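Sucrose 6(F)-phosphate phosphorylase (Thermoanaerobacterium thermosaccharolyticum DSM 571, PDB 6S9V) is a phosphorylase of the alpha-amylase family, built round a closed barrel of eight parallel strands. Local coordinates at residues Met98-Ser103 against Thr169-Thr174; Gly65-Thr70 against Ser177-Leu182; Gln110-Lys115 against Phe125-Lys130; Gly140-Met145 against Thr150-Thr155. All blocks are in the same frame, centred on the assembly; numbering follows the deposited sequence.

All four contacts involve the chain that leaves the barrel between its third and fourth strands, the place of domain B in the alpha-amylase family. Interactions 1 and 2 have centres about 5 Å apart and share the antiparallel sheet of strands 101-103 and 179-181; there Thr170 OG1 is 2.7 Å from Asp181 OD2. A bound BTB molecule, probably from the crystallisation liquor, lies about 3 Å from the side chains of His101 and Phe66 and may mark a pocket. Interaction 3 sits about 14 Å (centres) from both, joined to them as Phe125 packs on Val102 and Ile180. Interaction 4, about 19 Å (centres) from interaction 2, reaches interaction 1 through Thr169 N and Pro152 O, 2.8 Å apart.

Interaction 1: residues Met98-Ser103 against Thr169-Thr174. With SO4 (sulfate ion), chain I.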
loop_
_atom_site.group_PDB
_atom_site.type_symbol
_atom_site.label_atom_id
_atom_site.label_comp_id
_atom_site.label_asym_id
_atom_site.label_seq_id
_atom_site.Cartn_x
_atom_site.Cartn_y
_atom_site.Cartn_z
ATOM N N MET A 98 -10.886 3.922 -4.903
ATOM C CA MET A 98 -10.220 5.150 -5.343
ATOM C C MET A 98 -11.105 6.328 -4.945
ATOM O O MET A 98 -11.843 6.912 -5.746
ATOM C CB MET A 98 -9.941 5.103 -6.838
ATOM C CG MET A 98 -8.585 4.444 -7.190
ATOM S SD MET A 98 -8.278 2.772 -6.530
ATOM C CE MET A 98 -9.408 1.786 -7.522
ATOM N N VAL A 99 -11.021 6.690 -3.662
ATOM C CA VAL A 99 -11.882 7.746 -3.156
ATOM C C VAL A 99 -11.569 9.091 -3.799
ATOM O O VAL A 99 -12.404 9.999 -3.750
ATOM C CB VAL A 99 -11.794 7.888 -1.618
ATOM C CG1 VAL A 99 -12.420 6.692 -0.925
ATOM C CG2 VAL A 99 -10.352 8.086 -1.173
ATOM N N ASN A 100 -10.383 9.252 -4.397
ATOM C CA ASN A 100 -9.984 10.559 -4.904
ATOM C C ASN A 100 -10.360 10.792 -6.360
ATOM O O ASN A 100 -10.540 11.948 -6.753
ATOM C CB ASN A 100 -8.465 10.759 -4.746
ATOM C CG ASN A 100 -8.012 12.160 -5.145
ATOM O OD1 ASN A 100 -8.343 13.145 -4.484
ATOM N ND2 ASN A 100 -7.235 12.251 -6.223
ATOM N N HIS A 101 -10.483 9.743 -7.174
ATOM C CA HIS A 101 -10.631 9.961 -8.610
ATOM C C HIS A 101 -11.253 8.753 -9.293
ATOM O O HIS A 101 -11.246 7.636 -8.765
ATOM C CB HIS A 101 -9.280 10.295 -9.259
ATOM C CG HIS A 101 -8.182 9.347 -8.888
ATOM N ND1 HIS A 101 -7.199 9.667 -7.974
ATOM C CD2 HIS A 101 -7.910 8.087 -9.307
ATOM C CE1 HIS A 101 -6.372 8.643 -7.845
ATOM N NE2 HIS A 101 -6.781 7.673 -8.644
ATOM N N VAL A 102 -11.787 9.008 -10.492
ATOM C CA VAL A 102 -12.430 8.003 -11.335
ATOM C C VAL A 102 -11.968 8.229 -12.772
ATOM O O VAL A 102 -11.538 9.320 -13.148
ATOM C CB VAL A 102 -13.974 8.086 -11.219
ATOM C CG1 VAL A 102 -14.491 9.370 -11.868
ATOM C CG2 VAL A 102 -14.644 6.858 -11.810
ATOM N N SER A 103 -12.051 7.174 -13.583
ATOM C CA SER A 103 -11.642 7.286 -14.980
ATOM C C SER A 103 -12.461 8.341 -15.717
ATOM O O SER A 103 -13.678 8.453 -15.529
ATOM C CB SER A 103 -11.807 5.944 -15.686
ATOM O OG SER A 103 -11.504 6.066 -17.066
ATOM N N THR A 169 -7.577 17.441 -11.628
ATOM C CA THR A 169 -6.973 16.128 -11.867
ATOM C C THR A 169 -5.640 16.140 -11.124
ATOM O O THR A 169 -4.647 16.668 -11.635
ATOM C CB THR A 169 -6.793 15.837 -13.357
ATOM O OG1 THR A 169 -5.935 16.817 -13.961
ATOM C CG2 THR A 169 -8.146 15.861 -14.065
ATOM N N THR A 170 -5.636 15.584 -9.907
ATOM C CA THR A 170 -4.425 15.561 -9.092
ATOM C C THR A 170 -3.330 14.730 -9.744
ATOM O O THR A 170 -2.152 15.096 -9.694
ATOM C CB THR A 170 -4.744 15.005 -7.700
ATOM O OG1 THR A 170 -5.614 15.904 -7.007
ATOM C CG2 THR A 170 -3.474 14.798 -6.887
ATOM N N PHE A 171 -3.698 13.595 -10.334
ATOM C CA PHE A 171 -2.761 12.651 -10.917
ATOM C C PHE A 171 -3.006 12.514 -12.414
ATOM O O PHE A 171 -4.084 12.824 -12.922
ATOM C CB PHE A 171 -2.894 11.267 -10.269
ATOM C CG PHE A 171 -2.709 11.271 -8.791
ATOM C CD1 PHE A 171 -1.442 11.305 -8.251
ATOM C CD2 PHE A 171 -3.806 11.243 -7.935
ATOM C CE1 PHE A 171 -1.256 11.292 -6.886
ATOM C CE2 PHE A 171 -3.626 11.244 -6.566
ATOM C CZ PHE A 171 -2.349 11.280 -6.041
ATOM N N GLY A 172 -2.000 12.009 -13.111
ATOM C CA GLY A 172 -2.156 11.690 -14.514
ATOM C C GLY A 172 -0.894 11.956 -15.292
ATOM O O GLY A 172 -0.412 13.088 -15.342
ATOM N N LYS A 173 -0.349 10.905 -15.901
ATOM C CA LYS A 173 0.857 11.031 -16.703
ATOM C C LYS A 173 0.571 11.565 -18.097
ATOM O O LYS A 173 1.494 12.055 -18.757
ATOM C CB LYS A 173 1.551 9.673 -16.794
ATOM C CG LYS A 173 2.021 9.134 -15.451
ATOM C CD LYS A 173 2.731 7.798 -15.610
ATOM C CE LYS A 173 3.564 7.445 -14.383
ATOM N NZ LYS A 173 2.763 7.408 -13.131
ATOM N N THR A 174 -0.674 11.480 -18.556
ATOM C CA THR A 174 -1.083 12.092 -19.809
ATOM C C THR A 174 -1.767 13.423 -19.523
ATOM O O THR A 174 -2.240 13.678 -18.414
ATOM C CB THR A 174 -2.040 11.188 -20.601
ATOM O OG1 THR A 174 -3.281 11.037 -19.894
ATOM C CG2 THR A 174 -1.423 9.817 -20.814
HETATM S S SO4 I . 2.202 4.542 -11.204
HETATM O O1 SO4 I . 1.612 5.872 -11.298
HETATM O O2 SO4 I . 2.420 4.215 -9.798
HETATM O O3 SO4 I . 3.472 4.523 -11.925
HETATM O O4 SO4 I . 1.306 3.550 -11.797
#
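Phe171 brings the CD2-CE2 side of its ring against Asn100 and His101. The two aromatic rings meet obliquely, planes 69° apart, with His101 CE1 3.7 Å from Phe171 CD2. Asn100 ND2 lies at the rim of the phenyl ring, near its plane and 3.8 Å from CE2, and the amide stands almost perpendicular to that ring.

The same ND2 also donates to its neighbour, His101 ND1, at 3.1 Å, in the imidazole plane and nearly straight at 160°. Asn100 holds its CG opposite the backbone N (chi1 -175°), which carries the amide over to the imidazole. Across the contact, Thr170 CG2 sits over one face of the Phe171 ring, toward its rim, while Thr170 OG1 is bound by Asp181; Tyr215 meets Phe171 edge-to-face. Further along, Lys173 NZ binds a sulfate ion through O1 at 2.7 Å, and Arg417 binds the same ion.

This Asn-His pair follows the third barrel strand, a familiar sequence mark of the alpha-amylase family. With an in-plane bond at ND1 and weak bonds from NE2 to Phe66 O and bound BTB, the imidazole probably has its rotation fixed, and the phenyl ring adds van der Waals contact.

Interaction 2: residues Gly65-Thr70 against Ser177-Leu182; sequences GFAPIT and SEQIDL
Phe66 and Ala67 meet Gln179 where the loop that follows the second barrel strand lies against domain B of this alpha-amylase-type TIM barrel. Gln179 belongs to strand 179-181, which pairs antiparallel with strand 101-103, so the contact sets the two-stranded sheet against a barrel loop.

One hydrogen bond joins the segments. Gln179 NE2 donates to Phe66 O over 3.1 Å and at 166°, with the acceptor close to the plane of the amide. The carbonyl is met less conventionally: the donor stands well above its plane, 65° out of it, and does not follow a lone pair. NE2 is gripped a second time by Asp63, its stronger partner, and the two bonds together hold the amide in place. Phe66 O also receives a weak hydrogen bond from His101 NE2, which leaves this buried oxygen with two donors.

The apolar part is small. Gln179 runs extended beyond CG (chi2 160°), and its CG rests 3.7 Å from Ala67 CB. That methyl also approaches Glu178 CB, at 4.4 Å, whereas the carboxylate of Glu178 goes on to Ser61 and Arg105. The Phe66 ring leads away from the contact, to the ring of His309 and the bound BTB.

Within the 177-182 segment an ST turn sets the approach to the strand. Ser177 OG is hydrogen-bonded to Phe171 O and accepts a hydrogen bond from the backbone N of Gln179 at 2.9 Å.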
loop_
_atom_site.group_PDB
_atom_site.type_symbol
_atom_site.label_atom_id
_atom_site.label_comp_id
_atom_site.label_asym_id
_atom_site.label_seq_id
_atom_site.Cartn_x
_atom_site.Cartn_y
_atom_site.Cartn_z
ATOM N N GLY A 65 -4.686 0.113 -13.263
ATOM C CA GLY A 65 -5.815 -0.173 -12.417
ATOM C C GLY A 65 -6.345 1.009 -11.632
ATOM O O GLY A 65 -7.503 0.975 -11.201
ATOM N N PHE A 66 -5.543 2.050 -11.428
ATOM C CA PHE A 66 -5.951 3.131 -10.535
ATOM C C PHE A 66 -6.693 4.254 -11.257
ATOM O O PHE A 66 -6.830 5.351 -10.701
ATOM C CB PHE A 66 -4.740 3.666 -9.777
ATOM C CG PHE A 66 -4.265 2.742 -8.693
ATOM C CD1 PHE A 66 -4.792 2.821 -7.415
ATOM C CD2 PHE A 66 -3.322 1.772 -8.961
ATOM C CE1 PHE A 66 -4.359 1.966 -6.418
ATOM C CE2 PHE A 66 -2.885 0.912 -7.978
ATOM C CZ PHE A 66 -3.409 0.996 -6.706
ATOM N N ALA A 67 -7.206 3.993 -12.463
ATOM C CA ALA A 67 -8.161 4.876 -13.143
ATOM C C ALA A 67 -9.426 4.070 -13.436
ATOM O O ALA A 67 -9.737 3.761 -14.596
ATOM C CB ALA A 67 -7.579 5.469 -14.424
ATOM N N PRO A 68 -10.168 3.693 -12.399
ATOM C CA PRO A 68 -11.282 2.758 -12.596
ATOM C C PRO A 68 -12.447 3.373 -13.355
ATOM O O PRO A 68 -12.880 4.494 -13.078
ATOM C CB PRO A 68 -11.689 2.390 -11.160
ATOM C CG PRO A 68 -11.265 3.582 -10.338
ATOM C CD PRO A 68 -9.978 4.047 -10.979
ATOM N N ILE A 69 -12.976 2.597 -14.298
ATOM C CA ILE A 69 -14.132 3.004 -15.094
ATOM C C ILE A 69 -15.435 2.682 -14.381
ATOM O O ILE A 69 -16.402 3.448 -14.463
ATOM C CB ILE A 69 -14.056 2.314 -16.473
ATOM C CG1 ILE A 69 -12.832 2.820 -17.247
ATOM C CG2 ILE A 69 -15.333 2.541 -17.284
ATOM C CD1 ILE A 69 -12.555 2.046 -18.524
ATOM N N THR A 70 -15.476 1.542 -13.699
ATOM C CA THR A 70 -16.649 1.092 -12.968
ATOM C C THR A 70 -16.179 0.065 -11.954
ATOM O O THR A 70 -15.163 -0.606 -12.165
ATOM C CB THR A 70 -17.711 0.483 -13.896
ATOM O OG1 THR A 70 -18.815 -0.003 -13.119
ATOM C CG2 THR A 70 -17.137 -0.679 -14.699
ATOM N N SER A 177 -5.566 14.286 -18.234
ATOM C CA SER A 177 -5.407 13.096 -17.418
ATOM C C SER A 177 -6.574 12.139 -17.611
ATOM O O SER A 177 -7.696 12.542 -17.929
ATOM C CB SER A 177 -5.309 13.469 -15.941
ATOM O OG SER A 177 -5.317 12.302 -15.143
ATOM N N GLU A 178 -6.288 10.852 -17.408
ATOM C CA GLU A 178 -7.312 9.818 -17.353
ATOM C C GLU A 178 -8.038 9.786 -16.024
ATOM O O GLU A 178 -9.080 9.128 -15.921
ATOM C CB GLU A 178 -6.687 8.445 -17.593
ATOM C CG GLU A 178 -6.139 8.243 -18.997
ATOM C CD GLU A 178 -7.216 8.150 -20.057
ATOM O OE1 GLU A 178 -8.334 7.678 -19.743
ATOM O OE2 GLU A 178 -6.927 8.517 -21.221
ATOM N N GLN A 179 -7.501 10.459 -15.010
ATOM C CA GLN A 179 -7.976 10.352 -13.635
ATOM C C GLN A 179 -8.622 11.672 -13.233
ATOM O O GLN A 179 -7.926 12.672 -13.015
ATOM C CB GLN A 179 -6.821 9.984 -12.704
ATOM C CG GLN A 179 -6.267 8.567 -12.934
ATOM C CD GLN A 179 -4.856 8.392 -12.384
ATOM O OE1 GLN A 179 -3.930 9.090 -12.791
ATOM N NE2 GLN A 179 -4.686 7.439 -11.476
ATOM N N ILE A 180 -9.950 11.675 -13.145
ATOM C CA ILE A 180 -10.713 12.870 -12.803
ATOM C C ILE A 180 -11.036 12.835 -11.315
ATOM O O ILE A 180 -11.616 11.858 -10.824
ATOM C CB ILE A 180 -12.010 12.965 -13.624
ATOM C CG1 ILE A 180 -11.742 12.777 -15.122
ATOM C CG2 ILE A 180 -12.693 14.307 -13.348
ATOM C CD1 ILE A 180 -10.678 13.692 -15.687
ATOM N N ASP A 181 -10.696 13.903 -10.602
ATOM C CA ASP A 181 -10.940 13.934 -9.166
ATOM C C ASP A 181 -12.437 13.984 -8.878
ATOM O O ASP A 181 -13.200 14.663 -9.571
ATOM C CB ASP A 181 -10.250 15.136 -8.514
ATOM C CG ASP A 181 -8.766 14.917 -8.293
ATOM O OD1 ASP A 181 -8.112 14.331 -9.175
ATOM O OD2 ASP A 181 -8.242 15.368 -7.246
ATOM N N LEU A 182 -12.848 13.237 -7.854
ATOM C CA LEU A 182 -14.215 13.249 -7.360
ATOM C C LEU A 182 -14.384 14.330 -6.302
ATOM O O LEU A 182 -13.472 14.592 -5.513
ATOM C CB LEU A 182 -14.583 11.892 -6.761
ATOM C CG LEU A 182 -14.586 10.695 -7.716
ATOM C CD1 LEU A 182 -14.663 9.389 -6.937
ATOM C CD2 LEU A 182 -15.746 10.818 -8.680
#

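Interaction 3: residues Gln110-Lys115 against Phe125-Lys130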
loop_
_atom_site.group_PDB
_atom_site.type_symbol
_atom_site.label_atom_id
_atom_site.label_comp_id
_atom_site.label_asym_id
_atom_site.label_seq_id
_atom_site.Cartn_x
_atom_site.Cartn_y
_atom_site.Cartn_z
ATOM N N GLN A 110 -18.047 10.779 -18.985
ATOM C CA GLN A 110 -18.362 10.903 -20.404
ATOM C C GLN A 110 -19.701 11.608 -20.608
ATOM O O GLN A 110 -19.869 12.363 -21.575
ATOM C CB GLN A 110 -18.328 9.538 -21.093
ATOM C CG GLN A 110 -16.896 9.019 -21.220
ATOM C CD GLN A 110 -16.754 7.807 -22.117
ATOM O OE1 GLN A 110 -15.918 7.803 -23.027
ATOM N NE2 GLN A 110 -17.563 6.784 -21.880
ATOM N N ASP A 111 -20.670 11.361 -19.722
ATOM C CA ASP A 111 -21.936 12.085 -19.805
ATOM C C ASP A 111 -21.707 13.573 -19.584
ATOM O O ASP A 111 -22.256 14.412 -20.306
ATOM C CB ASP A 111 -22.920 11.531 -18.775
ATOM C CG ASP A 111 -24.336 12.020 -18.994
ATOM O OD1 ASP A 111 -25.026 11.468 -19.876
ATOM O OD2 ASP A 111 -24.765 12.945 -18.278
ATOM N N PHE A 112 -20.849 13.911 -18.619
ATOM C CA PHE A 112 -20.520 15.304 -18.355
ATOM C C PHE A 112 -19.844 15.955 -19.552
ATOM O O PHE A 112 -20.162 17.094 -19.909
ATOM C CB PHE A 112 -19.614 15.399 -17.129
ATOM C CG PHE A 112 -19.024 16.761 -16.923
ATOM C CD1 PHE A 112 -19.822 17.817 -16.528
ATOM C CD2 PHE A 112 -17.681 16.992 -17.156
ATOM C CE1 PHE A 112 -19.291 19.074 -16.355
ATOM C CE2 PHE A 112 -17.141 18.251 -16.984
ATOM C CZ PHE A 112 -17.948 19.293 -16.580
ATOM N N LEU A 113 -18.902 15.254 -20.192
ATOM C CA LEU A 113 -18.244 15.843 -21.349
ATOM C C LEU A 113 -19.215 16.043 -22.499
ATOM O O LEU A 113 -19.014 16.930 -23.332
ATOM C CB LEU A 113 -17.073 14.978 -21.800
ATOM C CG LEU A 113 -15.829 14.997 -20.916
ATOM C CD1 LEU A 113 -14.719 14.232 -21.621
ATOM C CD2 LEU A 113 -15.374 16.416 -20.584
ATOM N N LYS A 114 -20.261 15.217 -22.569
ATOM C CA LYS A 114 -21.264 15.374 -23.612
ATOM C C LYS A 114 -22.168 16.566 -23.324
ATOM O O LYS A 114 -22.402 17.405 -24.201
ATOM C CB LYS A 114 -22.082 14.088 -23.735
ATOM C CG LYS A 114 -23.217 14.128 -24.756
ATOM C CD LYS A 114 -24.066 12.865 -24.633
ATOM C CE LYS A 114 -25.336 12.919 -25.465
ATOM N NZ LYS A 114 -25.115 12.399 -26.845
ATOM N N LYS A 115 -22.686 16.661 -22.098
ATOM C CA LYS A 115 -23.739 17.614 -21.780
ATOM C C LYS A 115 -23.288 18.785 -20.916
ATOM O O LYS A 115 -24.082 19.708 -20.699
ATOM C CB LYS A 115 -24.913 16.907 -21.085
ATOM C CG LYS A 115 -25.568 15.823 -21.924
ATOM C CD LYS A 115 -26.658 15.105 -21.145
ATOM C CE LYS A 115 -27.257 13.956 -21.943
ATOM N NZ LYS A 115 -28.218 13.150 -21.136
ATOM N N PHE A 125 -17.726 16.121 -10.041
ATOM C CA PHE A 125 -16.369 16.501 -10.407
ATOM C C PHE A 125 -16.057 17.911 -9.929
ATOM O O PHE A 125 -16.949 18.727 -9.683
ATOM C CB PHE A 125 -16.187 16.377 -11.926
ATOM C CG PHE A 125 -16.693 15.068 -12.466
ATOM C CD1 PHE A 125 -16.034 13.889 -12.168
ATOM C CD2 PHE A 125 -17.853 15.010 -13.218
ATOM C CE1 PHE A 125 -16.507 12.672 -12.636
ATOM C CE2 PHE A 125 -18.334 13.801 -13.679
ATOM C CZ PHE A 125 -17.666 12.634 -13.384
ATOM N N ILE A 126 -14.763 18.175 -9.770
ATOM C CA ILE A 126 -14.303 19.460 -9.224
ATOM C C ILE A 126 -14.045 20.365 -10.422
ATOM O O ILE A 126 -12.916 20.575 -10.867
ATOM C CB ILE A 126 -13.072 19.301 -8.322
ATOM C CG1 ILE A 126 -13.349 18.299 -7.198
ATOM C CG2 ILE A 126 -12.669 20.650 -7.735
ATOM C CD1 ILE A 126 -12.137 17.990 -6.326
ATOM N N THR A 127 -15.128 20.885 -10.988
ATOM C CA THR A 127 -15.002 21.995 -11.920
ATOM C C THR A 127 -14.388 23.177 -11.176
ATOM O O THR A 127 -14.669 23.397 -9.993
ATOM C CB THR A 127 -16.361 22.355 -12.515
ATOM O OG1 THR A 127 -17.349 22.388 -11.480
ATOM C CG2 THR A 127 -16.767 21.325 -13.572
ATOM N N LEU A 128 -13.517 23.924 -11.855
ATOM C CA LEU A 128 -12.708 24.908 -11.144
ATOM C C LEU A 128 -13.542 26.042 -10.550
ATOM O O LEU A 128 -13.044 26.765 -9.681
ATOM C CB LEU A 128 -11.632 25.492 -12.063
ATOM C CG LEU A 128 -10.567 24.531 -12.598
ATOM C CD1 LEU A 128 -9.326 25.320 -13.008
ATOM C CD2 LEU A 128 -10.198 23.440 -11.633
ATOM N N ASP A 129 -14.785 26.228 -10.999
ATOM C CA ASP A 129 -15.639 27.237 -10.381
ATOM C C ASP A 129 -15.953 26.916 -8.923
ATOM O O ASP A 129 -16.412 27.799 -8.193
ATOM C CB ASP A 129 -16.939 27.402 -11.171
ATOM C CG ASP A 129 -17.732 26.117 -11.281
ATOM O OD1 ASP A 129 -17.228 25.051 -10.871
ATOM O OD2 ASP A 129 -18.879 26.181 -11.776
ATOM N N LYS A 130 -15.744 25.672 -8.490
ATOM C CA LYS A 130 -15.902 25.322 -7.084
ATOM C C LYS A 130 -14.743 25.807 -6.221
ATOM O O LYS A 130 -14.874 25.828 -4.992
ATOM C CB LYS A 130 -16.061 23.806 -6.928
ATOM C CG LYS A 130 -17.354 23.251 -7.526
ATOM C CD LYS A 130 -17.429 21.735 -7.386
ATOM C CE LYS A 130 -18.805 21.190 -7.745
ATOM N NZ LYS A 130 -18.876 19.688 -7.644
#
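Phe112 reaches from helix 107-115 toward Phe125 and Thr127, and its two ends serve different partners. At the root, Phe112 CB lies 4.0 Å from Phe125 CE2; at the far end, Phe112 CZ comes to 3.8 Å from the methyl CG2 of Thr127. The two phenyl rings are inclined by 45° with centroids 5.8 Å apart, an oblique pairing. With CG opposite the backbone N (chi1 170°), the Phe112 ring projects from the helix far enough to span both residues.

Helix 107-115 and the 125-130 segment, which ends in a 3-10 turn at 128-130, belong to domain B, the excursion between the third and fourth strands of the TIM barrel, and this contact joins the helix to the segment that follows it in the chain. Phe125 is also met edge-to-face by Phe109 of the same helix, and touches Ile180 in strand 179-181.

The bond on the other branch probably helps keep the Thr127 methyl facing Phe112: Thr127 OG1 donates to Asp129 OD1 at 2.7 Å, on the syn side of the carboxylate. Asp129 is tied in turn to Arg117 through OD2. Lys130 NZ donates to Phe125 O at 3.0 Å and forms salt bridges with Asp123 and Asp183.

Interaction 4: residues Gly140-Met145 against Thr150-Thr155; sequences GDIEKM and TLPYST
Ile142 packs on Pro152 and Tyr153, joining the end region of helix 139-142 to the first strand of the 153-157/164-168 beta hairpin in domain B. The chain turns sharply at this point: a type I beta turn runs from Ile142 to Met145, and Met145 N bonds back to Ile142 O at 2.9 Å.

From CB, which stays 5.1 Å from Pro152 CD, the Ile142 side chain divides into two branches. The short one, CG2, makes the closest contact, 3.9 Å from Pro152 CD; it lies opposite the backbone N, and this directs it at the proline ring. The long branch starts at CG1, opposite the carbonyl carbon (chi1 -57°). Ile142 CG1 remains 5.0 Å from Pro152 CD and serves mainly to carry the tip forward. There CD1 finds two partners: Pro152 CG at 4.1 Å and the aromatic carbon Tyr153 CE2 at 4.4 Å. The methyl comes at the edge of the tyrosine ring, near its plane, while Leu151 CB sits above the centre of one face.

Pro152 and Tyr153 are thus contacted by one isoleucine whose two branches meet neighbouring atoms of the proline ring, CG2 at CD and CD1 at CG. The backbone of Pro152 is bonded to Thr169, and that of Ser154 to Val167 across the hairpin; these bonds tie Pro152 and the strand after it to the partner chain of the hairpin. Trp168 lies against both Pro152 and Met145. Met145 adds a contact through its extended side chain (chi2 177°), whose SD stops 4.3 Å from Pro152 CG.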
loop_
_atom_site.group_PDB
_atom_site.type_symbol
_atom_site.label_atom_id
_atom_site.label_comp_id
_atom_site.label_asym_id
_atom_site.label_seq_id
_atom_site.Cartn_x
_atom_site.Cartn_y
_atom_site.Cartn_z
ATOM N N GLY A 140 -0.541 31.855 -7.944
ATOM C CA GLY A 140 -0.102 31.940 -6.564
ATOM C C GLY A 140 -0.756 30.903 -5.678
ATOM O O GLY A 140 -0.126 30.387 -4.750
ATOM N N ASP A 141 -2.018 30.570 -5.951
ATOM C CA ASP A 141 -2.689 29.535 -5.174
ATOM C C ASP A 141 -2.162 28.151 -5.535
ATOM O O ASP A 141 -1.958 27.309 -4.652
ATOM C CB ASP A 141 -4.201 29.609 -5.391
ATOM C CG ASP A 141 -4.809 30.886 -4.843
ATOM O OD1 ASP A 141 -4.191 31.502 -3.949
ATOM O OD2 ASP A 141 -5.910 31.265 -5.293
ATOM N N ILE A 142 -1.932 27.898 -6.828
ATOM C CA ILE A 142 -1.386 26.610 -7.251
ATOM C C ILE A 142 -0.016 26.388 -6.624
ATOM O O ILE A 142 0.334 25.266 -6.232
ATOM C CB ILE A 142 -1.309 26.539 -8.788
ATOM C CG1 ILE A 142 -2.679 26.771 -9.430
ATOM C CG2 ILE A 142 -0.737 25.200 -9.220
ATOM C CD1 ILE A 142 -3.765 25.857 -8.923
ATOM N N GLU A 143 0.782 27.454 -6.525
ATOM C CA GLU A 143 2.134 27.353 -5.989
ATOM C C GLU A 143 2.153 26.894 -4.538
ATOM O O GLU A 143 3.181 26.384 -4.078
ATOM C CB GLU A 143 2.834 28.708 -6.132
ATOM C CG GLU A 143 3.154 29.078 -7.576
ATOM C CD GLU A 143 3.592 30.525 -7.737
ATOM O OE1 GLU A 143 3.414 31.318 -6.789
ATOM O OE2 GLU A 143 4.113 30.869 -8.818
ATOM N N LYS A 144 1.050 27.058 -3.807
ATOM C CA LYS A 144 0.972 26.582 -2.431
ATOM C C LYS A 144 0.613 25.105 -2.333
ATOM O O LYS A 144 0.642 24.541 -1.231
ATOM C CB LYS A 144 -0.059 27.392 -1.641
ATOM C CG LYS A 144 0.246 28.878 -1.528
ATOM C CD LYS A 144 -0.840 29.591 -0.733
ATOM C CE LYS A 144 -0.608 31.095 -0.673
ATOM N NZ LYS A 144 -1.698 31.783 0.074
ATOM N N MET A 145 0.278 24.462 -3.443
ATOM C CA MET A 145 -0.263 23.116 -3.394
ATOM C C MET A 145 0.836 22.073 -3.523
ATOM O O MET A 145 1.874 22.301 -4.146
ATOM C CB MET A 145 -1.292 22.915 -4.505
ATOM C CG MET A 145 -2.491 23.831 -4.391
ATOM S SD MET A 145 -3.640 23.630 -5.761
ATOM C CE MET A 145 -4.814 24.924 -5.355
ATOM N N THR A 150 2.374 18.451 -13.290
ATOM C CA THR A 150 2.740 19.837 -13.563
ATOM C C THR A 150 1.618 20.801 -13.194
ATOM O O THR A 150 1.857 21.848 -12.583
ATOM C CB THR A 150 3.120 19.999 -15.036
ATOM O OG1 THR A 150 4.146 19.057 -15.367
ATOM C CG2 THR A 150 3.623 21.394 -15.287
ATOM N N LEU A 151 0.389 20.480 -13.589
ATOM C CA LEU A 151 -0.778 21.260 -13.211
ATOM C C LEU A 151 -1.822 20.325 -12.620
ATOM O O LEU A 151 -2.044 19.233 -13.157
ATOM C CB LEU A 151 -1.376 22.002 -14.408
ATOM C CG LEU A 151 -0.515 23.110 -15.020
ATOM C CD1 LEU A 151 -1.170 23.625 -16.296
ATOM C CD2 LEU A 151 -0.304 24.238 -14.023
ATOM N N PRO A 152 -2.497 20.729 -11.530
ATOM C CA PRO A 152 -3.449 19.819 -10.882
ATOM C C PRO A 152 -4.829 19.830 -11.521
ATOM O O PRO A 152 -5.822 19.538 -10.850
ATOM C CB PRO A 152 -3.504 20.352 -9.443
ATOM C CG PRO A 152 -3.312 21.842 -9.619
ATOM C CD PRO A 152 -2.332 21.987 -10.770
ATOM N N TYR A 153 -4.903 20.144 -12.812
ATOM C CA TYR A 153 -6.170 20.154 -13.525
ATOM C C TYR A 153 -5.915 19.843 -14.993
ATOM O O TYR A 153 -4.778 19.877 -15.476
ATOM C CB TYR A 153 -6.908 21.494 -13.369
ATOM C CG TYR A 153 -6.078 22.703 -13.710
ATOM C CD1 TYR A 153 -5.910 23.105 -15.024
ATOM C CD2 TYR A 153 -5.473 23.450 -12.712
ATOM C CE1 TYR A 153 -5.147 24.213 -15.339
ATOM C CE2 TYR A 153 -4.713 24.558 -13.013
ATOM C CZ TYR A 153 -4.555 24.936 -14.327
ATOM O OH TYR A 153 -3.793 26.041 -14.630
ATOM N N SER A 154 -7.003 19.533 -15.694
ATOM C CA SER A 154 -6.971 19.175 -17.101
ATOM C C SER A 154 -8.135 19.860 -17.806
ATOM O O SER A 154 -9.181 20.119 -17.201
ATOM C CB SER A 154 -7.064 17.655 -17.305
ATOM O OG SER A 154 -5.930 16.984 -16.779
ATOM N N THR A 155 -7.952 20.112 -19.101
ATOM C CA THR A 155 -8.927 20.817 -19.923
ATOM C C THR A 155 -9.616 19.840 -20.867
ATOM O O THR A 155 -8.959 19.019 -21.516
ATOM C CB THR A 155 -8.249 21.933 -20.721
ATOM O OG1 THR A 155 -7.587 22.822 -19.815
ATOM C CG2 THR A 155 -9.272 22.717 -21.542
#